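Local coordinates for lactaldehyde dehydrogenase (PDB 2IMP), which catalyses the irreversible NAD-dependent oxidation of L-lactaldehyde to L-lactate in L-fucose and L-rhamnose breakdown, and also oxidises glycolaldehyde, at residues K48-A53 against Q214-N219; E54-E59 against R199-L204; V225-S230 against E235-T240. All coordinates share one frame; numbering follows the deposited sequence.

Interaction 1. Residues K48-A53 against Q214-N219; sequences KAIDAA and QELAGN. With NAI (1,4-dihydronicotinamide adenine dinucleotide), chain D.
Ile50 reaches from helix 43-62 to the C-terminal end of helix 209-218. Its CD1 does most of the touching. Ile50 CD1 lies 3.6 Å from Asn219 CB, and the two side chains come at each other from opposite directions. The shorter branch, Ile50 CG2, faces the amide end, 3.9 Å from Asn219 OD1. Ile50 CG1 stands opposite the carbonyl carbon (chi1 -69°) with chi2 extended, which carries CD1 out to Asn219. Ile50 CD1 also meets Leu216 CD2 at 4.0 Å. Val174 of strand 172-176 touches both Ile50 and Leu216, so this side is buried and apolar.

The other side is polar and looser. No direct hydrogen bond joins the two segments. Instead a water bridges them, donating to Asp51 OD1 at 3.0 Å and accepting from Asn219 ND2 at 2.9 Å. Asn219 ND2 donates to Glu215 OE2 at 2.9 Å, the acceptor sitting 16° out of the Asn219 amide plane. Asn219 OD1 accepts from the backbone N of Lys221, so both ends of the amide are held and its rotation is fixed. Lys221 forms a salt bridge with Asp51, and Arg47 one with Glu215.

At the far end of the segment, Gln214 NE2 donates to N1A of the NADH adenine at 2.8 Å, almost straight at 176°. Helix 209-218 thus packs on helix 43-62 and borders the adenine pocket of the Rossmann-like NAD-binding domain of aldehyde dehydrogenases.

Interaction 2. Residues E54-E59 against R199-L204; sequences ERAQPE and RGVFNL
Ala56 CB meets the backbone of the turn that leads into strand 202-204. Ala56 CB lies 3.1 Å from Arg199 O, its nearest atom there. Next comes Gly200 CA, 3.9 Å from Ala56 CB. Ala56 CB also brushes the Val201 side chain, with Val201 CG2 at 4.4 Å. Helix and turn come very near each other here, the CA atoms of Ala56 and Gly200 being 5.3 Å apart. A side chain on Gly200 would run into the Ala56 methyl. The backbone of Gly200 (phi 89°, psi -22°) would in any case press a CB against the carbonyl O of Arg199.

The next shell fixes the turn. Asn203 ND2 donates to Gly200 O at 2.7 Å, from well above the carbonyl plane. It also bonds to Ile173 O, while Asn203 OD1 accepts from the backbone N of Asp12. The side chain of Asn203 therefore ties the turn to strand 172-176 and to the N-terminal region. Val201 is further packed against Trp60 and Leu167.

Farther out, the guanidinium groups of Arg55 and Arg199 converge, with their NH2 atoms 4.7 Å apart. Both form salt bridges to Asp12 OD2. The shared carboxylate probably offsets their like charges.

Between the segments themselves there is no hydrogen bond. The contact rests mainly on a small methyl against main chain, which lets helix 43-62 lie close to the turn. Polar bonds lie around it: Asn203 holds the turn, and Asp12 links the two arginines.

Interaction 3. Residues V225-S230 against E235-T240; sequences VSMTGS and EKIMAT. With NAI (1,4-dihydronicotinamide adenine dinucleotide), chain D.
The NADH site of this aldehyde dehydrogenase includes the strand-to-helix turn in which strand 222-227 passes into helix 231-242. Ile237 bridges the two elements. Ile237 CD1 presses on Met227 CG at 3.3 Å, shorter than two such carbons normally keep. Its other branch, Ile237 CG2, meets Val225 CG1 at 3.9 Å. The Ile237 side chain crosses both partners obliquely. Met227 CG lies opposite its backbone N (chi1 171°), and the bend at chi2 lays the chain past CD1. The thioether then runs on to the cofactor, with Met227 CE 3.4 Å from NADH O1A.

Ile237 CG1 lies over the face of the adenine, 3.5 Å from NADH C2A. With Ile237 cut back to an alanine, a gap is likely to open between strand and helix, and the adenine would lose its apolar support.

Ser230 holds the pyrophosphate. Ser230 OG donates to NADH O1A at 2.8 Å, and Ser230 N donates to both NADH O1A (3.1 Å) and the bridging O3 (3.0 Å). As N-cap, Ser230 also pairs through OG with the backbone N of Ala233. The start of the helix therefore points at the phosphates, and its dipole probably helps to stabilise their charge. A CB on Gly229 would clash with O3.

Strand 134-149 lies beside strand 222-227, and its Ile149 touches Val225, Met227 and Ile237. Farther round the helix, Met238 and Ala239 pack on Thr246 and Ala242 of a neighbouring subunit.

How the interactions relate
Interactions 1 and 2 both use helix 43-62 and meet where Ala53 CB lies 3.6 Å from Gly200 O. Interaction 1 is buried and mostly apolar, with a water bridge at its polar side. Interaction 2 is only partly buried, lies away from the cofactor and substrate sites, and sets a methyl against backbone with arginines at its outer edge. Interaction 3 is buried nearer the centre of the chain and packs apolar side chains beside the cofactor. Interactions 1 and 3 both reach NADH, the first at the adenine alone, the third at adenine and pyrophosphate. They also touch directly, through a probable hydrogen bond between Gln214 OE1 and Thr240 OG1. Interactions 2 and 3 reach the same sheet without touching.

Interaction 1. Residues K48-A53 against Q214-N219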
loop_
_atom_site.group_PDB
_atom_site.type_symbol
_atom_site.label_atom_id
_atom_site.label_comp_id
_atom_site.label_asym_id
_atom_site.label_seq_id
_atom_site.Cartn_x
_atom_site.Cartn_y
_atom_site.Cartn_z
ATOM N N LYS A 48 6.455 32.645 -21.096
ATOM C CA LYS A 48 5.098 32.739 -21.621
ATOM C C LYS A 48 4.361 31.395 -21.481
ATOM O O LYS A 48 3.189 31.346 -21.098
ATOM C CB LYS A 48 5.118 33.153 -23.097
ATOM C CG LYS A 48 5.596 34.574 -23.340
ATOM C CD LYS A 48 5.713 34.875 -24.833
ATOM C CE LYS A 48 6.363 36.236 -25.065
ATOM N NZ LYS A 48 6.654 36.496 -26.505
ATOM N N ALA A 49 5.075 30.316 -21.791
ATOM C CA ALA A 49 4.516 28.977 -21.673
ATOM C C ALA A 49 4.231 28.623 -20.204
ATOM O O ALA A 49 3.170 28.097 -19.868
ATOM C CB ALA A 49 5.473 27.950 -22.285
ATOM N N ILE A 50 5.195 28.930 -19.343
ATOM C CA ILE A 50 5.039 28.676 -17.923
ATOM C C ILE A 50 3.875 29.485 -17.320
ATOM O O ILE A 50 3.083 28.957 -16.536
ATOM C CB ILE A 50 6.349 28.985 -17.160
ATOM C CG1 ILE A 50 7.407 27.944 -17.540
ATOM C CG2 ILE A 50 6.102 28.973 -15.654
ATOM C CD1 ILE A 50 8.774 28.196 -16.942
ATOM N N ASP A 51 3.772 30.756 -17.707
ATOM C CA ASP A 51 2.674 31.581 -17.217
ATOM C C ASP A 51 1.313 31.037 -17.673
ATOM O O ASP A 51 0.328 31.085 -16.933
ATOM C CB ASP A 51 2.821 33.039 -17.679
ATOM C CG ASP A 51 3.981 33.750 -17.004
ATOM O OD1 ASP A 51 4.304 33.400 -15.849
ATOM O OD2 ASP A 51 4.559 34.670 -17.618
ATOM N N ALA A 52 1.275 30.537 -18.903
ATOM C CA ALA A 52 0.053 29.951 -19.431
ATOM C C ALA A 52 -0.309 28.661 -18.657
ATOM O O ALA A 52 -1.466 28.419 -18.315
ATOM C CB ALA A 52 0.225 29.640 -20.923
ATOM N N ALA A 53 0.707 27.848 -18.391
ATOM C CA ALA A 53 0.508 26.619 -17.641
ATOM C C ALA A 53 -0.022 26.909 -16.224
ATOM O O ALA A 53 -0.865 26.179 -15.696
ATOM C CB ALA A 53 1.812 25.842 -17.561
ATOM N N GLN A 214 17.384 26.117 -19.401
ATOM C CA GLN A 214 17.689 26.742 -18.123
ATOM C C GLN A 214 16.500 27.505 -17.517
ATOM O O GLN A 214 16.311 27.501 -16.298
ATOM C CB GLN A 214 18.898 27.666 -18.263
ATOM C CG GLN A 214 20.228 26.929 -18.184
ATOM C CD GLN A 214 20.514 26.389 -16.788
ATOM O OE1 GLN A 214 20.668 27.155 -15.841
ATOM N NE2 GLN A 214 20.582 25.064 -16.658
ATOM N N GLU A 215 15.704 28.149 -18.367
ATOM C CA GLU A 215 14.531 28.866 -17.870
ATOM C C GLU A 215 13.463 27.874 -17.320
ATOM O O GLU A 215 12.765 28.161 -16.346
ATOM C CB GLU A 215 13.941 29.742 -18.985
ATOM C CG GLU A 215 12.745 30.608 -18.594
ATOM C CD GLU A 215 12.998 31.520 -17.393
ATOM O OE1 GLU A 215 14.153 31.934 -17.173
ATOM O OE2 GLU A 215 12.028 31.841 -16.677
ATOM N N LEU A 216 13.373 26.703 -17.943
ATOM C CA LEU A 216 12.434 25.693 -17.480
ATOM C C LEU A 216 12.866 25.088 -16.122
ATOM O O LEU A 216 12.055 24.532 -15.380
ATOM C CB LEU A 216 12.281 24.586 -18.531
ATOM C CG LEU A 216 11.673 25.016 -19.876
ATOM C CD1 LEU A 216 11.596 23.821 -20.813
ATOM C CD2 LEU A 216 10.288 25.615 -19.667
ATOM N N ALA A 217 14.153 25.219 -15.821
ATOM C CA ALA A 217 14.695 24.727 -14.564
ATOM C C ALA A 217 14.766 25.808 -13.459
ATOM O O ALA A 217 14.572 25.515 -12.274
ATOM C CB ALA A 217 16.090 24.132 -14.791
ATOM N N GLY A 218 15.013 27.050 -13.873
ATOM C CA GLY A 218 15.146 28.142 -12.925
ATOM C C GLY A 218 13.959 29.041 -12.648
ATOM O O GLY A 218 14.015 29.863 -11.737
ATOM N N ASN A 219 12.886 28.923 -13.419
ATOM C CA ASN A 219 11.723 29.765 -13.169
ATOM C C ASN A 219 11.019 29.408 -11.832
ATOM O O ASN A 219 10.666 28.251 -11.595
ATOM C CB ASN A 219 10.739 29.654 -14.333
ATOM C CG ASN A 219 9.620 30.668 -14.246
ATOM O OD1 ASN A 219 8.810 30.636 -13.318
ATOM N ND2 ASN A 219 9.573 31.583 -15.211
HETATM P PA NAI D . 21.873 16.366 -23.237
HETATM O O1A NAI D . 21.908 16.563 -21.779
HETATM O O2A NAI D . 23.062 17.010 -23.958
HETATM O O5B NAI D . 20.500 16.948 -23.809
HETATM C C5B NAI D . 19.220 16.556 -23.337
HETATM C C4B NAI D . 18.300 17.766 -23.107
HETATM O O4B NAI D . 18.824 18.637 -22.103
HETATM C C3B NAI D . 18.094 18.652 -24.346
HETATM O O3B NAI D . 16.722 19.019 -24.462
HETATM C C2B NAI D . 19.036 19.811 -24.094
HETATM O O2B NAI D . 18.753 20.993 -24.796
HETATM C C1B NAI D . 18.952 19.968 -22.597
HETATM N N9A NAI D . 20.140 20.642 -21.992
HETATM C C8A NAI D . 21.497 20.534 -22.292
HETATM N N7A NAI D . 22.196 21.362 -21.458
HETATM C C5A NAI D . 21.322 21.990 -20.641
HETATM C C6A NAI D . 21.481 22.933 -19.604
HETATM N N6A NAI D . 22.688 23.384 -19.270
HETATM N N1A NAI D . 20.347 23.404 -18.925
HETATM C C2A NAI D . 19.069 22.940 -19.267
HETATM N N3A NAI D . 18.919 22.001 -20.300
HETATM C C4A NAI D . 20.027 21.536 -20.967
HETATM O O3 NAI D . 21.837 14.775 -23.446
HETATM P PN NAI D . 21.564 13.968 -24.816
HETATM O O1N NAI D . 20.336 14.447 -25.475
HETATM O O2N NAI D . 21.635 12.507 -24.475
HETATM O O5D NAI D . 22.895 14.353 -25.653
HETATM C C5D NAI D . 22.956 15.270 -26.717
HETATM C C4D NAI D . 24.402 15.348 -27.151
HETATM O O4D NAI D . 24.561 16.448 -28.042
HETATM C C3D NAI D . 25.604 15.474 -26.187
HETATM O O3D NAI D . 26.297 14.243 -26.109
HETATM C C2D NAI D . 26.460 16.585 -26.736
HETATM O O2D NAI D . 27.839 16.306 -26.665
HETATM C C1D NAI D . 25.938 16.737 -28.144
HETATM N N1N NAI D . 26.222 18.110 -28.674
HETATM C C2N NAI D . 25.298 19.119 -28.382
HETATM C C3N NAI D . 25.520 20.436 -28.865
HETATM C C7N NAI D . 24.532 21.541 -28.564
HETATM O O7N NAI D . 24.783 22.815 -29.057
HETATM N N7N NAI D . 23.423 21.358 -27.845
HETATM C C4N NAI D . 26.695 20.695 -29.647
HETATM C C5N NAI D . 27.625 19.653 -29.933
HETATM C C6N NAI D . 27.369 18.355 -29.436
HETATM O O HOH W 1 7.312 33.343 -15.646
#

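Interaction 2. Residues E54-E59 against R199-L204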
loop_
_atom_site.group_PDB
_atom_site.type_symbol
_atom_site.label_atom_id
_atom_site.label_comp_id
_atom_site.label_asym_id
_atom_site.label_seq_id
_atom_site.Cartn_x
_atom_site.Cartn_y
_atom_site.Cartn_z
ATOM N N GLU A 54 0.486 27.984 -15.633
ATOM C CA GLU A 54 0.053 28.394 -14.308
ATOM C C GLU A 54 -1.426 28.820 -14.289
ATOM O O GLU A 54 -2.182 28.426 -13.401
ATOM C CB GLU A 54 0.927 29.545 -13.801
ATOM C CG GLU A 54 0.572 30.032 -12.404
ATOM C CD GLU A 54 1.437 31.204 -11.971
ATOM O OE1 GLU A 54 1.331 32.283 -12.589
ATOM O OE2 GLU A 54 2.231 31.045 -11.022
ATOM N N ARG A 55 -1.826 29.615 -15.281
ATOM C CA ARG A 55 -3.213 30.053 -15.365
ATOM C C ARG A 55 -4.213 28.888 -15.512
ATOM O O ARG A 55 -5.314 28.935 -14.972
ATOM C CB ARG A 55 -3.422 31.014 -16.550
ATOM C CG ARG A 55 -2.743 32.381 -16.429
ATOM C CD ARG A 55 -3.357 33.383 -17.417
ATOM N NE ARG A 55 -3.146 33.024 -18.821
ATOM C CZ ARG A 55 -2.016 33.242 -19.490
ATOM N NH1 ARG A 55 -0.982 33.822 -18.889
ATOM N NH2 ARG A 55 -1.919 32.889 -20.764
ATOM N N ALA A 56 -3.810 27.849 -16.237
ATOM C CA ALA A 56 -4.681 26.700 -16.477
ATOM C C ALA A 56 -4.687 25.613 -15.390
ATOM O O ALA A 56 -5.634 24.830 -15.298
ATOM C CB ALA A 56 -4.317 26.059 -17.805
ATOM N N GLN A 57 -3.636 25.577 -14.578
ATOM C CA GLN A 57 -3.508 24.538 -13.565
ATOM C C GLN A 57 -4.681 24.361 -12.555
ATOM O O GLN A 57 -5.146 23.243 -12.352
ATOM C CB GLN A 57 -2.171 24.701 -12.831
ATOM C CG GLN A 57 -1.723 23.467 -12.068
ATOM C CD GLN A 57 -2.435 23.327 -10.733
ATOM O OE1 GLN A 57 -2.747 24.321 -10.096
ATOM N NE2 GLN A 57 -2.672 22.092 -10.300
ATOM N N PRO A 58 -5.159 25.449 -11.920
ATOM C CA PRO A 58 -6.266 25.315 -10.961
ATOM C C PRO A 58 -7.505 24.612 -11.573
ATOM O O PRO A 58 -8.043 23.671 -10.988
ATOM C CB PRO A 58 -6.558 26.760 -10.568
ATOM C CG PRO A 58 -5.192 27.393 -10.636
ATOM C CD PRO A 58 -4.638 26.829 -11.930
ATOM N N GLU A 59 -7.947 25.094 -12.733
ATOM C CA GLU A 59 -9.085 24.498 -13.427
ATOM C C GLU A 59 -8.831 23.025 -13.823
ATOM O O GLU A 59 -9.732 22.187 -13.752
ATOM C CB GLU A 59 -9.400 25.266 -14.709
ATOM C CG GLU A 59 -10.212 26.527 -14.562
ATOM C CD GLU A 59 -10.503 27.156 -15.923
ATOM O OE1 GLU A 59 -9.552 27.663 -16.566
ATOM O OE2 GLU A 59 -11.679 27.128 -16.355
ATOM N N ARG A 199 -6.472 24.759 -23.029
ATOM C CA ARG A 199 -5.315 25.625 -23.209
ATOM C C ARG A 199 -4.412 25.748 -21.963
ATOM O O ARG A 199 -4.904 25.854 -20.838
ATOM C CB ARG A 199 -5.781 27.028 -23.624
ATOM C CG ARG A 199 -6.677 27.690 -22.581
ATOM C CD ARG A 199 -7.273 29.001 -23.074
ATOM N NE ARG A 199 -6.295 30.086 -23.108
ATOM C CZ ARG A 199 -6.556 31.300 -23.582
ATOM N NH1 ARG A 199 -7.763 31.576 -24.061
ATOM N NH2 ARG A 199 -5.619 32.241 -23.569
ATOM N N GLY A 200 -3.102 25.735 -22.188
ATOM C CA GLY A 200 -2.161 25.867 -21.093
ATOM C C GLY A 200 -1.738 24.579 -20.412
ATOM O O GLY A 200 -0.681 24.547 -19.782
ATOM N N VAL A 201 -2.541 23.522 -20.522
ATOM C CA VAL A 201 -2.190 22.257 -19.877
ATOM C C VAL A 201 -0.921 21.607 -20.467
ATOM O O VAL A 201 -0.075 21.092 -19.730
ATOM C CB VAL A 201 -3.372 21.262 -19.929
ATOM C CG1 VAL A 201 -2.962 19.914 -19.329
ATOM C CG2 VAL A 201 -4.550 21.842 -19.158
ATOM N N PHE A 202 -0.816 21.634 -21.794
ATOM C CA PHE A 202 0.358 21.122 -22.495
ATOM C C PHE A 202 0.978 22.208 -23.386
ATOM O O PHE A 202 0.324 22.726 -24.290
ATOM C CB PHE A 202 0.028 19.910 -23.376
ATOM C CG PHE A 202 1.234 19.352 -24.113
ATOM C CD1 PHE A 202 2.047 18.388 -23.522
ATOM C CD2 PHE A 202 1.559 19.801 -25.394
ATOM C CE1 PHE A 202 3.179 17.887 -24.189
ATOM C CE2 PHE A 202 2.688 19.309 -26.072
ATOM C CZ PHE A 202 3.495 18.345 -25.471
ATOM N N ASN A 203 2.228 22.547 -23.105
ATOM C CA ASN A 203 2.936 23.564 -23.861
ATOM C C ASN A 203 4.269 23.050 -24.434
ATOM O O ASN A 203 4.979 22.280 -23.780
ATOM C CB ASN A 203 3.215 24.774 -22.960
ATOM C CG ASN A 203 1.970 25.294 -22.271
ATOM O OD1 ASN A 203 1.268 26.163 -22.798
ATOM N ND2 ASN A 203 1.683 24.761 -21.086
ATOM N N LEU A 204 4.595 23.465 -25.650
ATOM C CA LEU A 204 5.846 23.047 -26.255
ATOM C C LEU A 204 6.746 24.228 -26.625
ATOM O O LEU A 204 6.374 25.060 -27.456
ATOM C CB LEU A 204 5.587 22.208 -27.515
ATOM C CG LEU A 204 6.839 21.597 -28.172
ATOM C CD1 LEU A 204 7.242 20.337 -27.428
ATOM C CD2 LEU A 204 6.563 21.250 -29.628
#

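Interaction 3. Residues V225-S230 against E235-T240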
loop_
_atom_site.group_PDB
_atom_site.type_symbol
_atom_site.label_atom_id
_atom_site.label_comp_id
_atom_site.label_asym_id
_atom_site.label_seq_id
_atom_site.Cartn_x
_atom_site.Cartn_y
_atom_site.Cartn_z
ATOM N N VAL A 225 11.123 20.184 -12.191
ATOM C CA VAL A 225 11.720 20.069 -13.502
ATOM C C VAL A 225 12.171 18.619 -13.765
ATOM O O VAL A 225 12.917 18.037 -12.977
ATOM C CB VAL A 225 12.932 21.033 -13.692
ATOM C CG1 VAL A 225 14.011 20.767 -12.642
ATOM C CG2 VAL A 225 13.507 20.855 -15.102
ATOM N N SER A 226 11.664 18.038 -14.845
ATOM C CA SER A 226 12.012 16.677 -15.212
ATOM C C SER A 226 12.879 16.621 -16.464
ATOM O O SER A 226 12.545 17.222 -17.485
ATOM C CB SER A 226 10.748 15.845 -15.437
ATOM O OG SER A 226 11.087 14.531 -15.853
ATOM N N MET A 227 13.990 15.903 -16.381
ATOM C CA MET A 227 14.885 15.813 -17.514
ATOM C C MET A 227 15.602 14.472 -17.693
ATOM O O MET A 227 15.965 13.800 -16.726
ATOM C CB MET A 227 15.923 16.945 -17.436
ATOM C CG MET A 227 17.063 16.850 -18.450
ATOM S SD MET A 227 18.508 15.935 -17.849
ATOM C CE MET A 227 19.613 16.073 -19.256
ATOM N N THR A 228 15.774 14.097 -18.951
ATOM C CA THR A 228 16.485 12.889 -19.306
ATOM C C THR A 228 17.617 13.220 -20.297
ATOM O O THR A 228 17.405 14.013 -21.221
ATOM C CB THR A 228 15.538 11.854 -19.930
ATOM O OG1 THR A 228 14.521 11.509 -18.979
ATOM C CG2 THR A 228 16.306 10.596 -20.322
ATOM N N GLY A 229 18.801 12.652 -20.078
ATOM C CA GLY A 229 19.926 12.925 -20.961
ATOM C C GLY A 229 21.297 12.778 -20.316
ATOM O O GLY A 229 21.511 11.874 -19.510
ATOM N N SER A 230 22.225 13.671 -20.659
ATOM C CA SER A 230 23.590 13.614 -20.126
ATOM C C SER A 230 23.743 14.079 -18.673
ATOM O O SER A 230 23.025 14.971 -18.218
ATOM C CB SER A 230 24.544 14.446 -20.992
ATOM O OG SER A 230 24.375 15.835 -20.750
ATOM N N GLU A 235 23.449 18.073 -14.143
ATOM C CA GLU A 235 24.116 18.839 -13.094
ATOM C C GLU A 235 23.762 20.339 -13.157
ATOM O O GLU A 235 23.499 20.979 -12.139
ATOM C CB GLU A 235 25.634 18.705 -13.211
ATOM C CG GLU A 235 26.194 17.325 -12.918
ATOM C CD GLU A 235 27.686 17.241 -13.233
ATOM O OE1 GLU A 235 28.423 18.181 -12.850
ATOM O OE2 GLU A 235 28.117 16.244 -13.857
ATOM N N LYS A 236 23.778 20.878 -14.370
ATOM C CA LYS A 236 23.456 22.276 -14.571
ATOM C C LYS A 236 21.987 22.568 -14.257
ATOM O O LYS A 236 21.648 23.626 -13.733
ATOM C CB LYS A 236 23.779 22.683 -16.010
ATOM C CG LYS A 236 25.265 22.549 -16.363
ATOM C CD LYS A 236 25.540 22.976 -17.796
ATOM C CE LYS A 236 27.009 22.825 -18.149
ATOM N NZ LYS A 236 27.427 21.395 -18.114
ATOM N N ILE A 237 21.131 21.608 -14.589
ATOM C CA ILE A 237 19.707 21.725 -14.320
ATOM C C ILE A 237 19.413 21.744 -12.813
ATOM O O ILE A 237 18.673 22.595 -12.322
ATOM C CB ILE A 237 18.924 20.561 -14.971
ATOM C CG1 ILE A 237 18.849 20.785 -16.481
ATOM C CG2 ILE A 237 17.518 20.465 -14.380
ATOM C CD1 ILE A 237 18.338 19.609 -17.263
ATOM N N MET A 238 20.016 20.803 -12.094
ATOM C CA MET A 238 19.815 20.730 -10.658
ATOM C C MET A 238 20.398 21.945 -9.925
ATOM O O MET A 238 19.780 22.474 -9.007
ATOM C CB MET A 238 20.423 19.444 -10.095
ATOM C CG MET A 238 20.123 19.220 -8.619
ATOM S SD MET A 238 20.668 17.595 -8.050
ATOM C CE MET A 238 20.405 17.768 -6.268
ATOM N N ALA A 239 21.590 22.372 -10.340
ATOM C CA ALA A 239 22.200 23.534 -9.726
ATOM C C ALA A 239 21.281 24.767 -9.859
ATOM O O ALA A 239 21.101 25.536 -8.914
ATOM C CB ALA A 239 23.554 23.819 -10.374
ATOM N N THR A 240 20.695 24.923 -11.042
ATOM C CA THR A 240 19.794 26.037 -11.288
ATOM C C THR A 240 18.481 25.910 -10.503
ATOM O O THR A 240 17.968 26.895 -9.968
ATOM C CB THR A 240 19.506 26.169 -12.793
ATOM O OG1 THR A 240 20.724 26.519 -13.462
ATOM C CG2 THR A 240 18.461 27.237 -13.059
HETATM P PA NAI D . 21.873 16.366 -23.237
HETATM O O1A NAI D . 21.908 16.563 -21.779
HETATM O O2A NAI D . 23.062 17.010 -23.958
HETATM O O5B NAI D . 20.500 16.948 -23.809
HETATM C C5B NAI D . 19.220 16.556 -23.337
HETATM C C4B NAI D . 18.300 17.766 -23.107
HETATM O O4B NAI D . 18.824 18.637 -22.103
HETATM C C3B NAI D . 18.094 18.652 -24.346
HETATM O O3B NAI D . 16.722 19.019 -24.462
HETATM C C2B NAI D . 19.036 19.811 -24.094
HETATM O O2B NAI D . 18.753 20.993 -24.796
HETATM C C1B NAI D . 18.952 19.968 -22.597
HETATM N N9A NAI D . 20.140 20.642 -21.992
HETATM C C8A NAI D . 21.497 20.534 -22.292
HETATM N N7A NAI D . 22.196 21.362 -21.458
HETATM C C5A NAI D . 21.322 21.990 -20.641
HETATM C C6A NAI D . 21.481 22.933 -19.604
HETATM N N6A NAI D . 22.688 23.384 -19.270
HETATM N N1A NAI D . 20.347 23.404 -18.925
HETATM C C2A NAI D . 19.069 22.940 -19.267
HETATM N N3A NAI D . 18.919 22.001 -20.300
HETATM C C4A NAI D . 20.027 21.536 -20.967
HETATM O O3 NAI D . 21.837 14.775 -23.446
HETATM P PN NAI D . 21.564 13.968 -24.816
HETATM O O1N NAI D . 20.336 14.447 -25.475
HETATM O O2N NAI D . 21.635 12.507 -24.475
HETATM O O5D NAI D . 22.895 14.353 -25.653
HETATM C C5D NAI D . 22.956 15.270 -26.717
HETATM C C4D NAI D . 24.402 15.348 -27.151
HETATM O O4D NAI D . 24.561 16.448 -28.042
HETATM C C3D NAI D . 25.604 15.474 -26.187
HETATM O O3D NAI D . 26.297 14.243 -26.109
HETATM C C2D NAI D . 26.460 16.585 -26.736
HETATM O O2D NAI D . 27.839 16.306 -26.665
HETATM C C1D NAI D . 25.938 16.737 -28.144
HETATM N N1N NAI D . 26.222 18.110 -28.674
HETATM C C2N NAI D . 25.298 19.119 -28.382
HETATM C C3N NAI D . 25.520 20.436 -28.865
HETATM C C7N NAI D . 24.532 21.541 -28.564
HETATM O O7N NAI D . 24.783 22.815 -29.057
HETATM N N7N NAI D . 23.423 21.358 -27.845
HETATM C C4N NAI D . 26.695 20.695 -29.647
HETATM C C5N NAI D . 27.625 19.653 -29.933
HETATM C C6N NAI D . 27.369 18.355 -29.436
#